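Local coordinates for Rab5 protein, putative (Plasmodium falciparum, PDB 3CLV) that belongs, as a putative Rab5 protein, to the Ras-like small G proteins with the P-loop fold and holds guanosine-5'-diphosphate in its nucleotide pocket, at residues A[182-185]-A[186-189]; A[24-27]-A[28-32]; A[126-129]-A[130-133]. All coordinates share one frame; numbering follows the deposited sequence.

How the contacts relate
Along the chain the order is contact 2, contact 3, contact 1. Contact 2 closes helix 20-29, which follows the phosphate-binding loop. Contact 3 starts helix 129-145 just after strand 119-125, and contact 1 turns the chain from edge strand 179-183 toward helix 191-206. Contacts 1 and 2 have centres 10 Å apart and touch: R26 packs on the backbone of 185-188, and the K186 side chain meets the F32 ring, so together they frame the guanine of GDP. Contact 3 stands apart, its centre about 17 Å from contact 1 and about 23 Å from contact 2, yet strands 119-125 and 179-183 belong to the same sheet.

Contact 1: residues A[182-185]-A[186-189]; sequences QTSA and KTGT. With GDP (guanosine-5'-diphosphate), chain D.
The K186 side chain runs above the N1 and N2 rim of the guanine of GDP, on the face that the F32 ring also meets, while A185 CB lies beside GDP N7 at 3.6 Å, raised from the base plane toward the K186 side. This is the S-A-K loop characteristic of Ras-like proteins, leading out of strand 179-183. K186 CB sits above the plane at the N1 edge and CD reaches the exocyclic amine, with CD 3.6 Å from GDP N2; with CG anti to the backbone N (chi1 -171°), the extended chain runs on past the base edge. The carbonyl O6 meets two backbone amides, both weakly: A185 N at 2.9 Å, tilted out of the base plane, and K186 N at 3.3 Å from above it. N155 also takes the A185 amide.

S184 holds the turn itself. Its OG accepts an almost straight bond from T187 N, 3.2 Å away, and is hydrogen-bonded to D158 as well, a residue that binds GDP directly. G188 N closes weakly on S184 O, and the hydroxyls of T187 and T189 pair with each other. S184 N lands on an in-plane lone pair of T189 O at 3.0 Å, an oxygen that T183 CA also approaches, to 3.3 Å.

Contact 2: residues A[24-27]-A[28-32]; sequences VLRL and TKDTF. With GDP (guanosine-5'-diphosphate), chain D.
R26 and D30 face each other where helix 20-29, the helix after the phosphate-binding loop, unwinds into the segment that in Ras-like proteins leads to switch I. D30 is the first residue to leave helical geometry, and its positive phi (49°) turns the chain back past the helix end. The last turn is finished with backbone bonds: K29 N to L25 O, and D30 N more weakly to R26 O. V24 O takes two donors from one residue, T28 N at 2.9 Å and T28 OG1 at 2.7 Å, arriving from opposite faces of the carbonyl plane.

Beyond the helix, T31 folds back over L25. L25 CD2 lies 3.7 Å from T31 CG2, and CD1 of the same leucine touches the aliphatic part of K29. T31 OG1 in turn donates to K29 O at 3.0 Å, fixing the threonine's rotation.

R26 bends at chi2 and chi3, which lays its guanidinium beneath the T31 backbone, one face under T31 C. From there NH2 reaches D30 OD1 at 2.9 Å as a salt bridge. F32 then carries the chain to the nucleotide: the CZ end of the ring comes edge first onto a face of the guanine, F32 CZ 3.7 Å from GDP C4 and 3.3 Å from the ribose O2'. K186 touches the same ring.

The one bond of the salt bridge comes from NH2, and it meets D30 OD1 from above the carboxylate plane; as D30 is exposed, the pair is probably partly screened by solvent. Backbone bonds and the T28 and T31 hydroxyls accompany it, so the helix end combines charged and neutral hydrogen bonds.

Contact 3: residues A[126-129]-A[130-133]; sequences ISNS and NTLD
N128 O is gripped twice by T131: by OG1 at 2.7 Å, in the carbonyl plane, and by T131 N at 3.1 Å, from above that plane. The threonine can do both because its OG1 stands between its own backbone N and carbonyl carbon (chi1 72°), turned back toward the start of helix 129-145. The same hydroxyl is also hydrogen-bonded to the D125 amide at the end of strand 119-125, so it ties the strand end to the first helical turn.

N128 occupies the N-cap. Its CG lies anti to the backbone N (chi1 -172°), which swings the amide toward the helix; OD1 then accepts from N130 N at 3.3 Å, a weak capping bond. The methyl of T131 rests on a face of this amide, CG2 3.7 Å from N128 CG. Regular helical bonding is in place one residue on, where D133 N points nearly along the C=O axis of S129 O at 3.1 Å. L132, on another side of the turn, is buried against F124 and V169.

On the outer side a water joins three side chains. S129 OG donates to it at 2.6 Å, and the water lies 2.7 Å from D133 OD2.

The chemistry is that of a helix start whose early N-H groups must find acceptors before the regular pattern begins: N128 supplies two, its carbonyl and its amide oxygen. D133, just beyond the first turn, may still feel the helix's positive end slightly. The water satisfies D133 OD2 and N130 OD1 with its two hydrogens while S129 OG donates to its oxygen, linking the three side chains.

Contact 1: residues A[182-185]-A[186-189]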
loop_
_atom_site.group_PDB
_atom_site.type_symbol
_atom_site.label_atom_id
_atom_site.label_comp_id
_atom_site.label_asym_id
_atom_site.label_seq_id
_atom_site.Cartn_x
_atom_site.Cartn_y
_atom_site.Cartn_z
ATOM N N GLN A 182 26.553 -0.744 5.311
ATOM C CA GLN A 182 26.906 -2.049 5.860
ATOM C C GLN A 182 26.396 -2.089 7.286
ATOM O O GLN A 182 26.635 -1.157 8.052
ATOM C CB GLN A 182 28.420 -2.239 5.856
ATOM C CG GLN A 182 29.026 -2.427 4.479
ATOM C CD GLN A 182 30.511 -2.681 4.573
ATOM O OE1 GLN A 182 30.927 -3.724 5.071
ATOM N NE2 GLN A 182 31.320 -1.723 4.123
ATOM N N THR A 183 25.678 -3.160 7.629
ATOM C CA THR A 183 25.002 -3.232 8.927
ATOM C C THR A 183 25.191 -4.571 9.657
ATOM O O THR A 183 25.539 -5.594 9.053
ATOM C CB THR A 183 23.456 -2.964 8.803
ATOM O OG1 THR A 183 22.853 -4.004 8.029
ATOM C CG2 THR A 183 23.159 -1.606 8.171
ATOM N N SER A 184 24.960 -4.532 10.968
ATOM C CA SER A 184 24.749 -5.736 11.756
ATOM C C SER A 184 23.539 -5.532 12.659
ATOM O O SER A 184 23.531 -4.656 13.532
ATOM C CB SER A 184 26.009 -6.137 12.553
ATOM O OG SER A 184 25.768 -7.320 13.334
ATOM N N ALA A 185 22.485 -6.317 12.423
ATOM C CA ALA A 185 21.356 -6.385 13.365
ATOM C C ALA A 185 21.819 -6.962 14.699
ATOM O O ALA A 185 21.311 -6.587 15.749
ATOM C CB ALA A 185 20.220 -7.237 12.792
ATOM N N LYS A 186 22.777 -7.883 14.646
ATOM C CA LYS A 186 23.322 -8.519 15.862
ATOM C C LYS A 186 23.969 -7.502 16.817
ATOM O O LYS A 186 23.624 -7.447 17.998
ATOM C CB LYS A 186 24.267 -9.677 15.500
ATOM C CG LYS A 186 24.712 -10.548 16.714
ATOM C CD LYS A 186 25.579 -11.731 16.300
ATOM C CE LYS A 186 26.243 -12.402 17.520
ATOM N NZ LYS A 186 26.908 -13.670 17.070
ATOM N N THR A 187 24.883 -6.673 16.310
ATOM C CA THR A 187 25.569 -5.695 17.176
ATOM C C THR A 187 24.849 -4.347 17.223
ATOM O O THR A 187 25.106 -3.527 18.106
ATOM C CB THR A 187 27.051 -5.492 16.759
ATOM O OG1 THR A 187 27.117 -4.876 15.461
ATOM C CG2 THR A 187 27.788 -6.823 16.721
ATOM N N GLY A 188 23.936 -4.123 16.273
ATOM C CA GLY A 188 23.257 -2.825 16.142
ATOM C C GLY A 188 23.957 -1.836 15.209
ATOM O O GLY A 188 23.467 -0.724 14.983
ATOM N N THR A 189 25.097 -2.236 14.660
ATOM C CA THR A 189 25.882 -1.353 13.788
ATOM C C THR A 189 25.094 -0.823 12.575
ATOM O O THR A 189 24.640 -1.606 11.744
ATOM C CB THR A 189 27.161 -2.067 13.303
ATOM O OG1 THR A 189 27.960 -2.411 14.447
ATOM C CG2 THR A 189 27.971 -1.169 12.377
HETATM P PB GDP D . 14.604 -12.452 7.344
HETATM O O1B GDP D . 13.517 -11.689 8.028
HETATM O O2B GDP D . 14.084 -13.762 6.798
HETATM O O3B GDP D . 15.243 -11.682 6.216
HETATM O O3A GDP D . 15.820 -12.770 8.370
HETATM P PA GDP D . 15.692 -12.927 9.981
HETATM O O1A GDP D . 14.632 -13.960 10.329
HETATM O O2A GDP D . 15.551 -11.620 10.697
HETATM O "O5'" GDP D . 17.129 -13.558 10.330
HETATM C "C5'" GDP D . 17.549 -14.831 9.825
HETATM C "C4'" GDP D . 18.663 -15.359 10.737
HETATM O "O4'" GDP D . 19.829 -14.539 10.622
HETATM C "C3'" GDP D . 18.320 -15.394 12.224
HETATM O "O3'" GDP D . 18.964 -16.570 12.729
HETATM C "C2'" GDP D . 19.000 -14.156 12.813
HETATM O "O2'" GDP D . 19.374 -14.284 14.192
HETATM C "C1'" GDP D . 20.225 -14.059 11.915
HETATM N N9 GDP D . 20.670 -12.674 11.737
HETATM C C8 GDP D . 19.913 -11.634 11.326
HETATM N N7 GDP D . 20.656 -10.512 11.267
HETATM C C5 GDP D . 21.916 -10.844 11.630
HETATM C C6 GDP D . 23.209 -10.135 11.778
HETATM O O6 GDP D . 23.283 -8.908 11.527
HETATM N N1 GDP D . 24.288 -10.858 12.179
HETATM C C2 GDP D . 24.235 -12.190 12.442
HETATM N N2 GDP D . 25.369 -12.828 12.829
HETATM N N3 GDP D . 23.072 -12.908 12.346
HETATM C C4 GDP D . 21.918 -12.284 11.940
#

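Contact 2: residues A[24-27]-A[28-32]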
loop_
_atom_site.group_PDB
_atom_site.type_symbol
_atom_site.label_atom_id
_atom_site.label_comp_id
_atom_site.label_asym_id
_atom_site.label_seq_id
_atom_site.Cartn_x
_atom_site.Cartn_y
_atom_site.Cartn_z
ATOM N N VAL A 24 14.278 -4.865 11.759
ATOM C CA VAL A 24 13.096 -4.275 12.388
ATOM C C VAL A 24 13.127 -4.416 13.929
ATOM O O VAL A 24 12.796 -3.479 14.644
ATOM C CB VAL A 24 11.775 -4.857 11.803
ATOM C CG1 VAL A 24 10.535 -4.527 12.698
ATOM C CG2 VAL A 24 11.570 -4.383 10.369
ATOM N N LEU A 25 13.516 -5.585 14.432
ATOM C CA LEU A 25 13.521 -5.777 15.881
ATOM C C LEU A 25 14.550 -4.884 16.595
ATOM O O LEU A 25 14.270 -4.308 17.662
ATOM C CB LEU A 25 13.752 -7.246 16.226
ATOM C CG LEU A 25 13.540 -7.572 17.709
ATOM C CD1 LEU A 25 12.054 -7.400 18.079
ATOM C CD2 LEU A 25 14.020 -8.971 17.982
ATOM N N ARG A 26 15.735 -4.789 16.000
ATOM C CA ARG A 26 16.836 -3.977 16.511
ATOM C C ARG A 26 16.427 -2.513 16.421
ATOM O O ARG A 26 16.567 -1.768 17.385
ATOM C CB ARG A 26 18.095 -4.248 15.683
ATOM C CG ARG A 26 19.340 -3.500 16.098
ATOM C CD ARG A 26 20.166 -4.404 16.995
ATOM N NE ARG A 26 19.975 -4.059 18.374
ATOM C CZ ARG A 26 20.579 -4.653 19.394
ATOM N NH1 ARG A 26 21.415 -5.676 19.210
ATOM N NH2 ARG A 26 20.326 -4.208 20.602
ATOM N N LEU A 27 15.873 -2.126 15.273
ATOM C CA LEU A 27 15.425 -0.750 15.071
ATOM C C LEU A 27 14.358 -0.323 16.074
ATOM O O LEU A 27 14.485 0.734 16.706
ATOM C CB LEU A 27 14.937 -0.533 13.632
ATOM C CG LEU A 27 14.454 0.882 13.328
ATOM C CD1 LEU A 27 15.664 1.795 13.149
ATOM C CD2 LEU A 27 13.550 0.876 12.090
ATOM N N THR A 28 13.331 -1.152 16.247
ATOM C CA THR A 28 12.150 -0.736 16.992
ATOM C C THR A 28 12.152 -1.113 18.472
ATOM O O THR A 28 11.478 -0.463 19.288
ATOM C CB THR A 28 10.865 -1.220 16.307
ATOM O OG1 THR A 28 10.847 -2.657 16.275
ATOM C CG2 THR A 28 10.818 -0.670 14.869
ATOM N N LYS A 29 12.916 -2.142 18.830
ATOM C CA LYS A 29 12.876 -2.665 20.186
ATOM C C LYS A 29 14.279 -2.878 20.783
ATOM O O LYS A 29 14.418 -3.396 21.898
ATOM C CB LYS A 29 12.027 -3.941 20.214
ATOM C CG LYS A 29 10.549 -3.678 19.914
ATOM C CD LYS A 29 9.732 -4.952 19.745
ATOM C CE LYS A 29 8.235 -4.638 19.589
ATOM N NZ LYS A 29 7.398 -5.874 19.459
ATOM N N ASP A 30 15.306 -2.457 20.041
ATOM C CA ASP A 30 16.701 -2.541 20.472
ATOM C C ASP A 30 17.058 -3.936 21.002
ATOM O O ASP A 30 17.682 -4.075 22.066
ATOM C CB ASP A 30 17.006 -1.436 21.488
ATOM C CG ASP A 30 18.484 -1.202 21.676
ATOM O OD1 ASP A 30 19.273 -1.468 20.747
ATOM O OD2 ASP A 30 18.850 -0.754 22.781
ATOM N N THR A 31 16.644 -4.955 20.245
ATOM C CA THR A 31 16.732 -6.352 20.647
ATOM C C THR A 31 17.157 -7.199 19.459
ATOM O O THR A 31 16.790 -6.901 18.321
ATOM C CB THR A 31 15.347 -6.879 21.151
ATOM O OG1 THR A 31 15.059 -6.291 22.411
ATOM C CG2 THR A 31 15.358 -8.393 21.341
ATOM N N PHE A 32 17.928 -8.252 19.728
ATOM C CA PHE A 32 18.296 -9.227 18.707
ATOM C C PHE A 32 18.015 -10.661 19.162
ATOM O O PHE A 32 18.346 -11.032 20.300
ATOM C CB PHE A 32 19.770 -9.043 18.312
ATOM C CG PHE A 32 20.295 -10.096 17.360
ATOM C CD1 PHE A 32 20.060 -10.005 15.982
ATOM C CD2 PHE A 32 21.045 -11.162 17.839
ATOM C CE1 PHE A 32 20.543 -10.995 15.112
ATOM C CE2 PHE A 32 21.558 -12.131 16.973
ATOM C CZ PHE A 32 21.303 -12.041 15.606
HETATM P PB GDP D . 14.604 -12.452 7.344
HETATM O O1B GDP D . 13.517 -11.689 8.028
HETATM O O2B GDP D . 14.084 -13.762 6.798
HETATM O O3B GDP D . 15.243 -11.682 6.216
HETATM O O3A GDP D . 15.820 -12.770 8.370
HETATM P PA GDP D . 15.692 -12.927 9.981
HETATM O O1A GDP D . 14.632 -13.960 10.329
HETATM O O2A GDP D . 15.551 -11.620 10.697
HETATM O "O5'" GDP D . 17.129 -13.558 10.330
HETATM C "C5'" GDP D . 17.549 -14.831 9.825
HETATM C "C4'" GDP D . 18.663 -15.359 10.737
HETATM O "O4'" GDP D . 19.829 -14.539 10.622
HETATM C "C3'" GDP D . 18.320 -15.394 12.224
HETATM O "O3'" GDP D . 18.964 -16.570 12.729
HETATM C "C2'" GDP D . 19.000 -14.156 12.813
HETATM O "O2'" GDP D . 19.374 -14.284 14.192
HETATM C "C1'" GDP D . 20.225 -14.059 11.915
HETATM N N9 GDP D . 20.670 -12.674 11.737
HETATM C C8 GDP D . 19.913 -11.634 11.326
HETATM N N7 GDP D . 20.656 -10.512 11.267
HETATM C C5 GDP D . 21.916 -10.844 11.630
HETATM C C6 GDP D . 23.209 -10.135 11.778
HETATM O O6 GDP D . 23.283 -8.908 11.527
HETATM N N1 GDP D . 24.288 -10.858 12.179
HETATM C C2 GDP D . 24.235 -12.190 12.442
HETATM N N2 GDP D . 25.369 -12.828 12.829
HETATM N N3 GDP D . 23.072 -12.908 12.346
HETATM C C4 GDP D . 21.918 -12.284 11.940
#

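Contact 3: residues A[126-129]-A[130-133]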
loop_
_atom_site.group_PDB
_atom_site.type_symbol
_atom_site.label_atom_id
_atom_site.label_comp_id
_atom_site.label_asym_id
_atom_site.label_seq_id
_atom_site.Cartn_x
_atom_site.Cartn_y
_atom_site.Cartn_z
ATOM N N ILE A 126 26.058 -10.644 3.701
ATOM C CA ILE A 126 27.438 -10.619 3.189
ATOM C C ILE A 126 28.089 -12.011 3.101
ATOM O O ILE A 126 29.049 -12.204 2.344
ATOM C CB ILE A 126 28.358 -9.604 3.938
ATOM C CG1 ILE A 126 28.381 -9.842 5.451
ATOM C CG2 ILE A 126 27.941 -8.168 3.635
ATOM C CD1 ILE A 126 29.449 -10.841 5.912
ATOM N N SER A 127 27.544 -12.965 3.863
ATOM C CA SER A 127 28.078 -14.332 3.937
ATOM C C SER A 127 27.430 -15.289 2.942
ATOM O O SER A 127 27.788 -16.470 2.865
ATOM C CB SER A 127 27.949 -14.882 5.360
ATOM O OG SER A 127 26.588 -15.099 5.723
ATOM N N ASN A 128 26.474 -14.780 2.180
ATOM C CA ASN A 128 25.756 -15.586 1.225
ATOM C C ASN A 128 25.577 -14.814 -0.093
ATOM O O ASN A 128 24.682 -13.965 -0.211
ATOM C CB ASN A 128 24.405 -16.012 1.819
ATOM C CG ASN A 128 23.680 -17.015 0.957
ATOM O OD1 ASN A 128 24.061 -17.261 -0.185
ATOM N ND2 ASN A 128 22.614 -17.595 1.492
ATOM N N SER A 129 26.423 -15.121 -1.081
ATOM C CA SER A 129 26.447 -14.350 -2.329
ATOM C C SER A 129 25.160 -14.472 -3.140
ATOM O O SER A 129 24.771 -13.522 -3.815
ATOM C CB SER A 129 27.699 -14.664 -3.188
ATOM O OG SER A 129 27.653 -15.978 -3.722
ATOM N N ASN A 130 24.494 -15.625 -3.054
ATOM C CA ASN A 130 23.202 -15.828 -3.701
ATOM C C ASN A 130 22.190 -14.722 -3.354
ATOM O O ASN A 130 21.382 -14.320 -4.194
ATOM C CB ASN A 130 22.616 -17.196 -3.333
ATOM C CG ASN A 130 23.337 -18.366 -4.015
ATOM O OD1 ASN A 130 24.077 -18.188 -4.991
ATOM N ND2 ASN A 130 23.108 -19.581 -3.499
ATOM N N THR A 131 22.246 -14.240 -2.118
ATOM C CA THR A 131 21.319 -13.208 -1.657
ATOM C C THR A 131 21.663 -11.850 -2.287
ATOM O O THR A 131 20.769 -11.036 -2.506
ATOM C CB THR A 131 21.249 -13.116 -0.119
ATOM O OG1 THR A 131 22.454 -12.543 0.405
ATOM C CG2 THR A 131 21.018 -14.500 0.507
ATOM N N LEU A 132 22.943 -11.624 -2.580
ATOM C CA LEU A 132 23.358 -10.454 -3.373
ATOM C C LEU A 132 22.792 -10.503 -4.802
ATOM O O LEU A 132 22.244 -9.512 -5.302
ATOM C CB LEU A 132 24.893 -10.298 -3.411
ATOM C CG LEU A 132 25.401 -9.114 -4.274
ATOM C CD1 LEU A 132 24.803 -7.776 -3.851
ATOM C CD2 LEU A 132 26.925 -9.024 -4.286
ATOM N N ASP A 133 22.930 -11.653 -5.454
ATOM C CA ASP A 133 22.408 -11.840 -6.807
ATOM C C ASP A 133 20.904 -11.535 -6.885
ATOM O O ASP A 133 20.440 -10.889 -7.828
ATOM C CB ASP A 133 22.672 -13.275 -7.288
ATOM C CG ASP A 133 24.160 -13.626 -7.352
ATOM O OD1 ASP A 133 25.019 -12.722 -7.528
ATOM O OD2 ASP A 133 24.460 -14.839 -7.239
HETATM O O HOH W 1 26.216 -16.425 -5.872
#